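Local coordinates for SusD/RagB family nutrient-binding outer membrane lipoprotein (Bacteroides vulgatus, PDB 4F7A) that probably binds glycans, mucin O-glycans among them, as the SusD-like surface lipoprotein of a nutrient-uptake system in the bacterial outer membrane, at residues T27-I32 with N186-P191; G31-Y36 with K246-P251; W44-F49 with N250-V255. All coordinates share one frame; numbering follows the deposited sequence.

Contact 1: residues T27-I32 with N186-P191; sequences TIQKGI and NMCNCP
Gln29 and Met187 each set CG trans to the carbonyl carbon, beside their own backbone N (chi1 -77° and -70°). Beyond CG the glutamine, on the last turn of helix 15-30, runs out extended until its amide oxygen reaches the backbone at Met187. Met187, a selenomethionine, sends its chain back toward the helix and bends at its last torsion, which turns CE to Lys30; it and Gln29 cross obliquely. Gln29 OE1 accepts from Met187 N at 3.1 Å, with an N-H...O angle of 137° and the donor lifted out of the amide plane. Cys188 N stands about as near, 3.2 Å from Gln29 OE1, but at an angle too poor for a bond. Its hydrogen goes instead to Asn186 OD1 in an Asx turn, and Cys190 N reaches that same oxygen from the opposite face of the carboxamide. At the end of the selenomethionine, Met187 CE packs on Lys30 CG at 3.6 Å, beside the aliphatic part of a lysine whose NZ is paired with Glu26. Gln29 NE2 donates to the backbone oxygens of Phe25 and Ile185. The buried amide is therefore held at both of its polar atoms, which fixes its flip and ties the end of this helix to the loop leading into helix 193-210 by two polar bonds, at Met187 N and Ile185 O, and the methyl contact on Lys30.

Contact 2: residues G31-Y36 with K246-P251; sequences GIYFNY and KGYQNP. With ACT (acetate ion), chain F.
Two direct hydrogen bonds join the loops, each running from a side chain to a backbone oxygen. Tyr248 OH donates to Tyr33 O at 2.7 Å, lying in the carbonyl plane. Asn35 ND2 donates to Gln249 O at 2.8 Å along a fairly straight path (N-H...O 154°), although from above that carbonyl's plane. The other half of the Asn35 amide, OD1, takes the backbone N of Thr43, so both ends are used.

Apolar packing fills in between. Tyr248 carries CG anti to its N (chi1 179°), which directs the ring at the inverse gamma turn centred on Tyr33 and brings CE1 to 3.7 Å from Asn35 CB. Pro251 lies against both partners: its CD is 3.7 Å from Tyr33 CD2, and its CB is equally close to Asn35 CG.

Polar atoms also meet the Tyr33 ring at its edge: Tyr248 OH by CD2, and Asn250 OD1 at 3.6 Å from CE2; the latter oxygen is taken up in capping Leu252 N.

Water adds a further link, as one molecule donates to Asn35 O and accepts from Gln249 N. Away from the interface, Gly247 N binds an acetate, probably from the crystallisation liquor.

A leucine in place of Asn35 would probably leave Gln249 O and Thr43 N without their side-chain partner and weaken one of the ties between the loops. Apart from Pro251, which opens helix 251-257, both partners are loop, and side-chain donors to the carbonyls of buried Tyr33 and of Gln249, with the water between, take the place of backbone-to-backbone pairing.

Contact 3: residues W44-F49 with N250-V255; sequences WPWQTF and NPLAGV
Trp46 of helix 44-51 lies against the first turn of helix 251-257 in a nearly perpendicular helix-helix packing within this TPR-like, SusD-family fold. The short axes approach to 9.2 Å with a signed crossing angle of -97°. Trp46 has the most surface buried by the contact, followed by Val255 and Pro251. CG of the tryptophan is anti to the backbone N (chi1 -179°), which carries the indole away from its own helix and lays one face on Pro251. There Pro251 CG stands 3.5 Å from the centroid of the five-membered ring and only 11° off its normal, a CH-pi contact over the face; CB of the same proline covers the ring fusion at CD2.

Val255, one helical turn further on, meets the indole differently. Its CG2 comes to the edge, close to the ring plane and 3.7 Å from Trp46 CZ3, and also brushes Gln47 CB. Leu252 completes the site: its CD1 touches Trp46 CH2 at 3.8 Å, while its backbone N lies over the same face as the proline, toward the rim. The indole thus has a proline on a face and a valine methyl at an edge, which probably limits its freedom to tilt. Tyr33 meets the Trp46 ring as well. At the start of helix 251-257, Asn250 is the N-cap residue; its OD1 accepts from Leu252 N at 3.0 Å in the carbonyl plane.

In the fold
The centres of the three contacts lie nearly in a line in space. Contact 2 lies between the others, its centre about 9 Å from the centres of both, while contacts 1 and 3 are about 17 Å apart. Gly31 and Ile32 are shared by contacts 1 and 2, Asn250 and Pro251 by contacts 2 and 3. Lys30 bridges the first junction: its O is 2.8 Å from Asn35 N and its NZ 2.7 Å from Lys246 O, both probable hydrogen bonds. At the second, Tyr33 OH packs 3.4 Å from Trp46 CZ2. The acetate of contact 2 says nothing about where glycans would bind.

Contact 1: residues T27-I32 with N186-P191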
loop_
_atom_site.group_PDB
_atom_site.type_symbol
_atom_site.label_atom_id
_atom_site.label_comp_id
_atom_site.label_asym_id
_atom_site.label_seq_id
_atom_site.Cartn_x
_atom_site.Cartn_y
_atom_site.Cartn_z
ATOM N N THR A 27 -16.788 -2.089 10.840
ATOM C CA THR A 27 -16.801 -1.094 9.765
ATOM C C THR A 27 -15.389 -0.587 9.426
ATOM O O THR A 27 -15.017 -0.462 8.254
ATOM C CB THR A 27 -17.706 0.066 10.140
ATOM O OG1 THR A 27 -19.026 -0.439 10.315
ATOM C CG2 THR A 27 -17.708 1.182 9.068
ATOM N N ILE A 28 -14.597 -0.305 10.457
ATOM C CA ILE A 28 -13.247 0.222 10.229
ATOM C C ILE A 28 -12.390 -0.808 9.489
ATOM O O ILE A 28 -11.728 -0.475 8.511
ATOM C CB ILE A 28 -12.549 0.617 11.551
ATOM C CG1 ILE A 28 -13.285 1.783 12.224
ATOM C CG2 ILE A 28 -11.078 1.030 11.282
ATOM C CD1 ILE A 28 -12.986 1.926 13.742
ATOM N N GLN A 29 -12.380 -2.047 9.981
ATOM C CA GLN A 29 -11.548 -3.084 9.374
ATOM C C GLN A 29 -11.984 -3.443 7.932
ATOM O O GLN A 29 -11.148 -3.710 7.063
ATOM C CB GLN A 29 -11.453 -4.302 10.295
ATOM C CG GLN A 29 -10.469 -4.005 11.440
ATOM C CD GLN A 29 -10.502 -5.013 12.549
ATOM O OE1 GLN A 29 -9.582 -5.849 12.686
ATOM N NE2 GLN A 29 -11.578 -4.982 13.341
ATOM N N LYS A 30 -13.281 -3.384 7.660
ATOM C CA LYS A 30 -13.777 -3.588 6.294
ATOM C C LYS A 30 -13.474 -2.406 5.380
ATOM O O LYS A 30 -13.544 -2.533 4.166
ATOM C CB LYS A 30 -15.284 -3.821 6.298
ATOM C CG LYS A 30 -15.667 -5.142 6.932
ATOM C CD LYS A 30 -17.168 -5.404 6.801
ATOM C CE LYS A 30 -17.525 -6.801 7.315
ATOM N NZ LYS A 30 -18.990 -7.071 7.379
ATOM N N GLY A 31 -13.144 -1.268 5.970
ATOM C CA GLY A 31 -13.038 -0.017 5.235
ATOM C C GLY A 31 -11.620 0.408 4.880
ATOM O O GLY A 31 -11.441 1.444 4.256
ATOM N N ILE A 32 -10.617 -0.366 5.278
ATOM C CA ILE A 32 -9.203 -0.035 4.951
ATOM C C ILE A 32 -8.893 -0.410 3.475
ATOM O O ILE A 32 -8.691 0.478 2.656
ATOM C CB ILE A 32 -8.218 -0.704 5.934
ATOM C CG1 ILE A 32 -8.463 -0.205 7.365
ATOM C CG2 ILE A 32 -6.737 -0.466 5.481
ATOM C CD1 ILE A 32 -7.836 -1.114 8.473
ATOM N N ASN A 186 -11.073 -8.967 16.485
ATOM C CA ASN A 186 -10.003 -9.417 15.595
ATOM C C ASN A 186 -10.492 -9.728 14.175
ATOM O O ASN A 186 -10.906 -10.845 13.888
ATOM C CB ASN A 186 -9.326 -10.662 16.160
ATOM C CG ASN A 186 -8.114 -11.082 15.339
ATOM O OD1 ASN A 186 -7.644 -10.309 14.493
ATOM N ND2 ASN A 186 -7.608 -12.294 15.581
HETATM N N MSE A 187 -10.423 -8.754 13.284
HETATM C CA MSE A 187 -10.522 -9.039 11.847
HETATM C C MSE A 187 -9.229 -8.766 11.096
HETATM O O MSE A 187 -9.258 -8.719 9.878
HETATM C CB MSE A 187 -11.626 -8.186 11.198
HETATM C CG MSE A 187 -13.002 -8.576 11.607
HETATM SE SE MSE A 187 -14.272 -7.380 10.737
HETATM C CE MSE A 187 -13.751 -7.537 8.877
ATOM N N CYS A 188 -8.108 -8.598 11.790
ATOM C CA CYS A 188 -6.849 -8.242 11.112
ATOM C C CYS A 188 -5.685 -9.162 11.478
ATOM O O CYS A 188 -4.535 -8.824 11.206
ATOM C CB CYS A 188 -6.479 -6.782 11.369
ATOM S SG CYS A 188 -6.235 -6.423 13.113
ATOM N N ASN A 189 -5.993 -10.332 12.038
ATOM C CA ASN A 189 -4.983 -11.335 12.447
ATOM C C ASN A 189 -4.140 -10.829 13.631
ATOM O O ASN A 189 -2.922 -11.047 13.684
ATOM C CB ASN A 189 -4.123 -11.801 11.267
ATOM C CG ASN A 189 -3.298 -13.066 11.575
ATOM O OD1 ASN A 189 -3.711 -13.914 12.371
ATOM N ND2 ASN A 189 -2.143 -13.196 10.930
ATOM N N CYS A 190 -4.823 -10.162 14.582
ATOM C CA CYS A 190 -4.244 -9.764 15.870
ATOM C C CYS A 190 -5.100 -10.348 16.998
ATOM O O CYS A 190 -6.074 -9.740 17.448
ATOM C CB CYS A 190 -4.130 -8.247 15.998
ATOM S SG CYS A 190 -2.918 -7.536 14.896
ATOM N N PRO A 191 -4.770 -11.561 17.426
ATOM C CA PRO A 191 -5.656 -12.237 18.376
ATOM C C PRO A 191 -5.374 -11.889 19.824
ATOM O O PRO A 191 -6.108 -12.334 20.701
ATOM C CB PRO A 191 -5.344 -13.717 18.143
ATOM C CG PRO A 191 -3.898 -13.706 17.751
ATOM C CD PRO A 191 -3.771 -12.487 16.862
#

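Contact 2: residues G31-Y36 with K246-P251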
loop_
_atom_site.group_PDB
_atom_site.type_symbol
_atom_site.label_atom_id
_atom_site.label_comp_id
_atom_site.label_asym_id
_atom_site.label_seq_id
_atom_site.Cartn_x
_atom_site.Cartn_y
_atom_site.Cartn_z
ATOM N N GLY A 31 -13.144 -1.268 5.970
ATOM C CA GLY A 31 -13.038 -0.017 5.235
ATOM C C GLY A 31 -11.620 0.408 4.880
ATOM O O GLY A 31 -11.441 1.444 4.256
ATOM N N ILE A 32 -10.617 -0.366 5.278
ATOM C CA ILE A 32 -9.203 -0.035 4.951
ATOM C C ILE A 32 -8.893 -0.410 3.475
ATOM O O ILE A 32 -8.691 0.478 2.656
ATOM C CB ILE A 32 -8.218 -0.704 5.934
ATOM C CG1 ILE A 32 -8.463 -0.205 7.365
ATOM C CG2 ILE A 32 -6.737 -0.466 5.481
ATOM C CD1 ILE A 32 -7.836 -1.114 8.473
ATOM N N TYR A 33 -8.824 -1.718 3.174
ATOM C CA TYR A 33 -8.844 -2.262 1.779
ATOM C C TYR A 33 -10.321 -2.382 1.473
ATOM O O TYR A 33 -10.969 -3.437 1.692
ATOM C CB TYR A 33 -8.176 -3.615 1.746
ATOM C CG TYR A 33 -7.757 -4.197 0.396
ATOM C CD1 TYR A 33 -6.628 -3.728 -0.287
ATOM C CD2 TYR A 33 -8.414 -5.292 -0.126
ATOM C CE1 TYR A 33 -6.207 -4.320 -1.470
ATOM C CE2 TYR A 33 -7.996 -5.887 -1.295
ATOM C CZ TYR A 33 -6.891 -5.402 -1.959
ATOM O OH TYR A 33 -6.492 -6.025 -3.111
ATOM N N PHE A 34 -10.844 -1.245 1.045
ATOM C CA PHE A 34 -12.238 -0.893 1.255
ATOM C C PHE A 34 -13.172 -1.883 0.606
ATOM O O PHE A 34 -13.125 -2.083 -0.600
ATOM C CB PHE A 34 -12.500 0.506 0.691
ATOM C CG PHE A 34 -13.877 1.023 0.975
ATOM C CD1 PHE A 34 -14.939 0.676 0.157
ATOM C CD2 PHE A 34 -14.109 1.866 2.048
ATOM C CE1 PHE A 34 -16.208 1.140 0.408
ATOM C CE2 PHE A 34 -15.389 2.339 2.308
ATOM C CZ PHE A 34 -16.434 1.985 1.488
ATOM N N ASN A 35 -14.026 -2.510 1.408
ATOM C CA ASN A 35 -15.145 -3.267 0.839
ATOM C C ASN A 35 -16.318 -3.292 1.797
ATOM O O ASN A 35 -16.963 -4.328 2.022
ATOM C CB ASN A 35 -14.710 -4.657 0.404
ATOM C CG ASN A 35 -15.512 -5.170 -0.785
ATOM O OD1 ASN A 35 -16.023 -4.377 -1.599
ATOM N ND2 ASN A 35 -15.610 -6.496 -0.914
ATOM N N TYR A 36 -16.595 -2.115 2.338
ATOM C CA TYR A 36 -17.676 -1.901 3.265
ATOM C C TYR A 36 -18.941 -1.535 2.510
ATOM O O TYR A 36 -18.947 -0.599 1.701
ATOM C CB TYR A 36 -17.305 -0.770 4.239
ATOM C CG TYR A 36 -18.477 -0.287 5.074
ATOM C CD1 TYR A 36 -19.016 -1.087 6.072
ATOM C CD2 TYR A 36 -19.064 0.940 4.831
ATOM C CE1 TYR A 36 -20.117 -0.665 6.826
ATOM C CE2 TYR A 36 -20.156 1.372 5.575
ATOM C CZ TYR A 36 -20.666 0.568 6.569
ATOM O OH TYR A 36 -21.738 0.997 7.287
ATOM N N LYS A 246 -16.373 -11.767 9.486
ATOM C CA LYS A 246 -17.644 -11.030 9.538
ATOM C C LYS A 246 -18.282 -10.782 8.165
ATOM O O LYS A 246 -18.910 -9.749 7.943
ATOM C CB LYS A 246 -17.481 -9.725 10.335
ATOM C CG LYS A 246 -17.137 -9.958 11.825
ATOM C CD LYS A 246 -17.349 -8.691 12.659
ATOM C CE LYS A 246 -17.114 -8.913 14.137
ATOM N NZ LYS A 246 -18.355 -9.387 14.815
ATOM N N GLY A 247 -18.126 -11.736 7.259
ATOM C CA GLY A 247 -18.686 -11.620 5.905
ATOM C C GLY A 247 -17.891 -10.769 4.907
ATOM O O GLY A 247 -18.299 -10.634 3.752
ATOM N N TYR A 248 -16.755 -10.204 5.323
ATOM C CA TYR A 248 -15.892 -9.446 4.404
ATOM C C TYR A 248 -15.518 -10.293 3.196
ATOM O O TYR A 248 -15.225 -11.462 3.325
ATOM C CB TYR A 248 -14.620 -9.018 5.110
ATOM C CG TYR A 248 -13.630 -8.256 4.265
ATOM C CD1 TYR A 248 -13.790 -6.888 4.028
ATOM C CD2 TYR A 248 -12.507 -8.883 3.737
ATOM C CE1 TYR A 248 -12.865 -6.172 3.295
ATOM C CE2 TYR A 248 -11.568 -8.163 2.986
ATOM C CZ TYR A 248 -11.745 -6.812 2.781
ATOM O OH TYR A 248 -10.810 -6.111 2.043
ATOM N N GLN A 249 -15.537 -9.692 2.023
ATOM C CA GLN A 249 -15.115 -10.372 0.798
ATOM C C GLN A 249 -13.951 -9.566 0.245
ATOM O O GLN A 249 -13.969 -8.331 0.312
ATOM C CB GLN A 249 -16.264 -10.395 -0.219
ATOM C CG GLN A 249 -17.564 -11.070 0.259
ATOM C CD GLN A 249 -17.441 -12.562 0.347
ATOM O OE1 GLN A 249 -17.774 -13.279 -0.604
ATOM N NE2 GLN A 249 -16.960 -13.056 1.489
ATOM N N ASN A 250 -12.946 -10.248 -0.293
ATOM C CA ASN A 250 -11.811 -9.577 -0.859
ATOM C C ASN A 250 -12.210 -8.920 -2.191
ATOM O O ASN A 250 -12.575 -9.606 -3.142
ATOM C CB ASN A 250 -10.671 -10.573 -1.059
ATOM C CG ASN A 250 -9.365 -9.901 -1.434
ATOM O OD1 ASN A 250 -9.346 -9.023 -2.287
ATOM N ND2 ASN A 250 -8.255 -10.351 -0.827
ATOM N N PRO A 251 -12.141 -7.589 -2.273
ATOM C CA PRO A 251 -12.671 -6.938 -3.469
ATOM C C PRO A 251 -11.822 -7.162 -4.718
ATOM O O PRO A 251 -12.337 -7.054 -5.826
ATOM C CB PRO A 251 -12.690 -5.455 -3.085
ATOM C CG PRO A 251 -11.685 -5.330 -2.051
ATOM C CD PRO A 251 -11.719 -6.597 -1.262
HETATM C C ACT F . -16.672 -15.378 6.979
HETATM O O ACT F . -16.364 -14.165 7.142
HETATM O OXT ACT F . -17.895 -15.631 6.815
HETATM C CH3 ACT F . -15.647 -16.476 6.958
HETATM O O HOH W 1 -5.796 -8.780 -1.432
HETATM O O HOH W 2 -17.121 -7.003 2.067
#

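Contact 3: residues W44-F49 with N250-V255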
loop_
_atom_site.group_PDB
_atom_site.type_symbol
_atom_site.label_atom_id
_atom_site.label_comp_id
_atom_site.label_asym_id
_atom_site.label_seq_id
_atom_site.Cartn_x
_atom_site.Cartn_y
_atom_site.Cartn_z
ATOM N N TRP A 44 -17.636 -2.604 -6.536
ATOM C CA TRP A 44 -17.588 -1.438 -7.418
ATOM C C TRP A 44 -16.986 -0.172 -6.743
ATOM O O TRP A 44 -16.246 0.562 -7.404
ATOM C CB TRP A 44 -18.927 -1.181 -8.147
ATOM C CG TRP A 44 -20.049 -0.697 -7.261
ATOM C CD1 TRP A 44 -21.030 -1.451 -6.676
ATOM C CD2 TRP A 44 -20.273 0.656 -6.845
ATOM N NE1 TRP A 44 -21.852 -0.643 -5.919
ATOM C CE2 TRP A 44 -21.410 0.653 -6.007
ATOM C CE3 TRP A 44 -19.616 1.870 -7.100
ATOM C CZ2 TRP A 44 -21.905 1.818 -5.411
ATOM C CZ3 TRP A 44 -20.116 3.031 -6.513
ATOM C CH2 TRP A 44 -21.251 2.992 -5.674
ATOM N N PRO A 45 -17.220 0.048 -5.432
ATOM C CA PRO A 45 -16.497 1.194 -4.822
ATOM C C PRO A 45 -14.995 0.997 -4.734
ATOM O O PRO A 45 -14.228 1.903 -5.083
ATOM C CB PRO A 45 -17.122 1.305 -3.425
ATOM C CG PRO A 45 -18.486 0.722 -3.620
ATOM C CD PRO A 45 -18.216 -0.473 -4.493
ATOM N N TRP A 46 -14.568 -0.199 -4.337
ATOM C CA TRP A 46 -13.147 -0.498 -4.239
ATOM C C TRP A 46 -12.449 -0.330 -5.587
ATOM O O TRP A 46 -11.283 0.074 -5.636
ATOM C CB TRP A 46 -12.919 -1.906 -3.682
ATOM C CG TRP A 46 -11.479 -2.234 -3.552
ATOM C CD1 TRP A 46 -10.652 -1.887 -2.519
ATOM C CD2 TRP A 46 -10.660 -2.912 -4.512
ATOM N NE1 TRP A 46 -9.392 -2.334 -2.758
ATOM C CE2 TRP A 46 -9.356 -2.972 -3.972
ATOM C CE3 TRP A 46 -10.911 -3.529 -5.741
ATOM C CZ2 TRP A 46 -8.288 -3.580 -4.646
ATOM C CZ3 TRP A 46 -9.839 -4.165 -6.406
ATOM C CH2 TRP A 46 -8.547 -4.158 -5.863
ATOM N N GLN A 47 -13.157 -0.615 -6.681
ATOM C CA GLN A 47 -12.538 -0.556 -7.991
ATOM C C GLN A 47 -11.969 0.835 -8.274
ATOM O O GLN A 47 -10.868 0.945 -8.805
ATOM C CB GLN A 47 -13.491 -0.992 -9.101
ATOM C CG GLN A 47 -12.829 -0.976 -10.509
ATOM C CD GLN A 47 -13.826 -1.268 -11.635
ATOM O OE1 GLN A 47 -14.978 -0.851 -11.564
ATOM N NE2 GLN A 47 -13.373 -1.951 -12.684
ATOM N N THR A 48 -12.699 1.889 -7.898
ATOM C CA THR A 48 -12.178 3.279 -8.036
ATOM C C THR A 48 -11.384 3.785 -6.837
ATOM O O THR A 48 -10.525 4.653 -6.983
ATOM C CB THR A 48 -13.312 4.294 -8.379
ATOM O OG1 THR A 48 -14.199 4.427 -7.260
ATOM C CG2 THR A 48 -14.115 3.832 -9.621
ATOM N N PHE A 49 -11.667 3.262 -5.647
ATOM C CA PHE A 49 -10.871 3.543 -4.430
ATOM C C PHE A 49 -9.391 3.292 -4.708
ATOM O O PHE A 49 -8.542 4.174 -4.540
ATOM C CB PHE A 49 -11.367 2.630 -3.279
ATOM C CG PHE A 49 -10.853 3.001 -1.886
ATOM C CD1 PHE A 49 -9.566 2.712 -1.489
ATOM C CD2 PHE A 49 -11.703 3.570 -0.953
ATOM C CE1 PHE A 49 -9.129 3.038 -0.198
ATOM C CE2 PHE A 49 -11.282 3.876 0.323
ATOM C CZ PHE A 49 -9.995 3.627 0.697
ATOM N N ASN A 250 -12.946 -10.248 -0.293
ATOM C CA ASN A 250 -11.811 -9.577 -0.859
ATOM C C ASN A 250 -12.210 -8.920 -2.191
ATOM O O ASN A 250 -12.575 -9.606 -3.142
ATOM C CB ASN A 250 -10.671 -10.573 -1.059
ATOM C CG ASN A 250 -9.365 -9.901 -1.434
ATOM O OD1 ASN A 250 -9.346 -9.023 -2.287
ATOM N ND2 ASN A 250 -8.255 -10.351 -0.827
ATOM N N PRO A 251 -12.141 -7.589 -2.273
ATOM C CA PRO A 251 -12.671 -6.938 -3.469
ATOM C C PRO A 251 -11.822 -7.162 -4.718
ATOM O O PRO A 251 -12.337 -7.054 -5.826
ATOM C CB PRO A 251 -12.690 -5.455 -3.085
ATOM C CG PRO A 251 -11.685 -5.330 -2.051
ATOM C CD PRO A 251 -11.719 -6.597 -1.262
ATOM N N LEU A 252 -10.543 -7.485 -4.548
ATOM C CA LEU A 252 -9.689 -7.792 -5.699
ATOM C C LEU A 252 -10.237 -8.993 -6.438
ATOM O O LEU A 252 -10.253 -9.014 -7.665
ATOM C CB LEU A 252 -8.240 -8.016 -5.271
ATOM C CG LEU A 252 -7.209 -8.341 -6.358
ATOM C CD1 LEU A 252 -7.045 -7.237 -7.403
ATOM C CD2 LEU A 252 -5.855 -8.657 -5.684
ATOM N N ALA A 253 -10.721 -9.982 -5.682
ATOM C CA ALA A 253 -11.294 -11.175 -6.256
ATOM C C ALA A 253 -12.583 -10.832 -6.965
ATOM O O ALA A 253 -12.896 -11.441 -7.988
ATOM C CB ALA A 253 -11.521 -12.301 -5.159
ATOM N N GLY A 254 -13.317 -9.847 -6.445
ATOM C CA GLY A 254 -14.531 -9.379 -7.096
ATOM C C GLY A 254 -14.275 -8.753 -8.450
ATOM O O GLY A 254 -14.952 -9.096 -9.420
ATOM N N VAL A 255 -13.292 -7.847 -8.521
ATOM C CA VAL A 255 -12.883 -7.231 -9.797
ATOM C C VAL A 255 -12.285 -8.275 -10.751
ATOM O O VAL A 255 -12.524 -8.217 -11.966
ATOM C CB VAL A 255 -11.942 -6.027 -9.578
ATOM C CG1 VAL A 255 -11.529 -5.376 -10.895
ATOM C CG2 VAL A 255 -12.629 -4.988 -8.652
#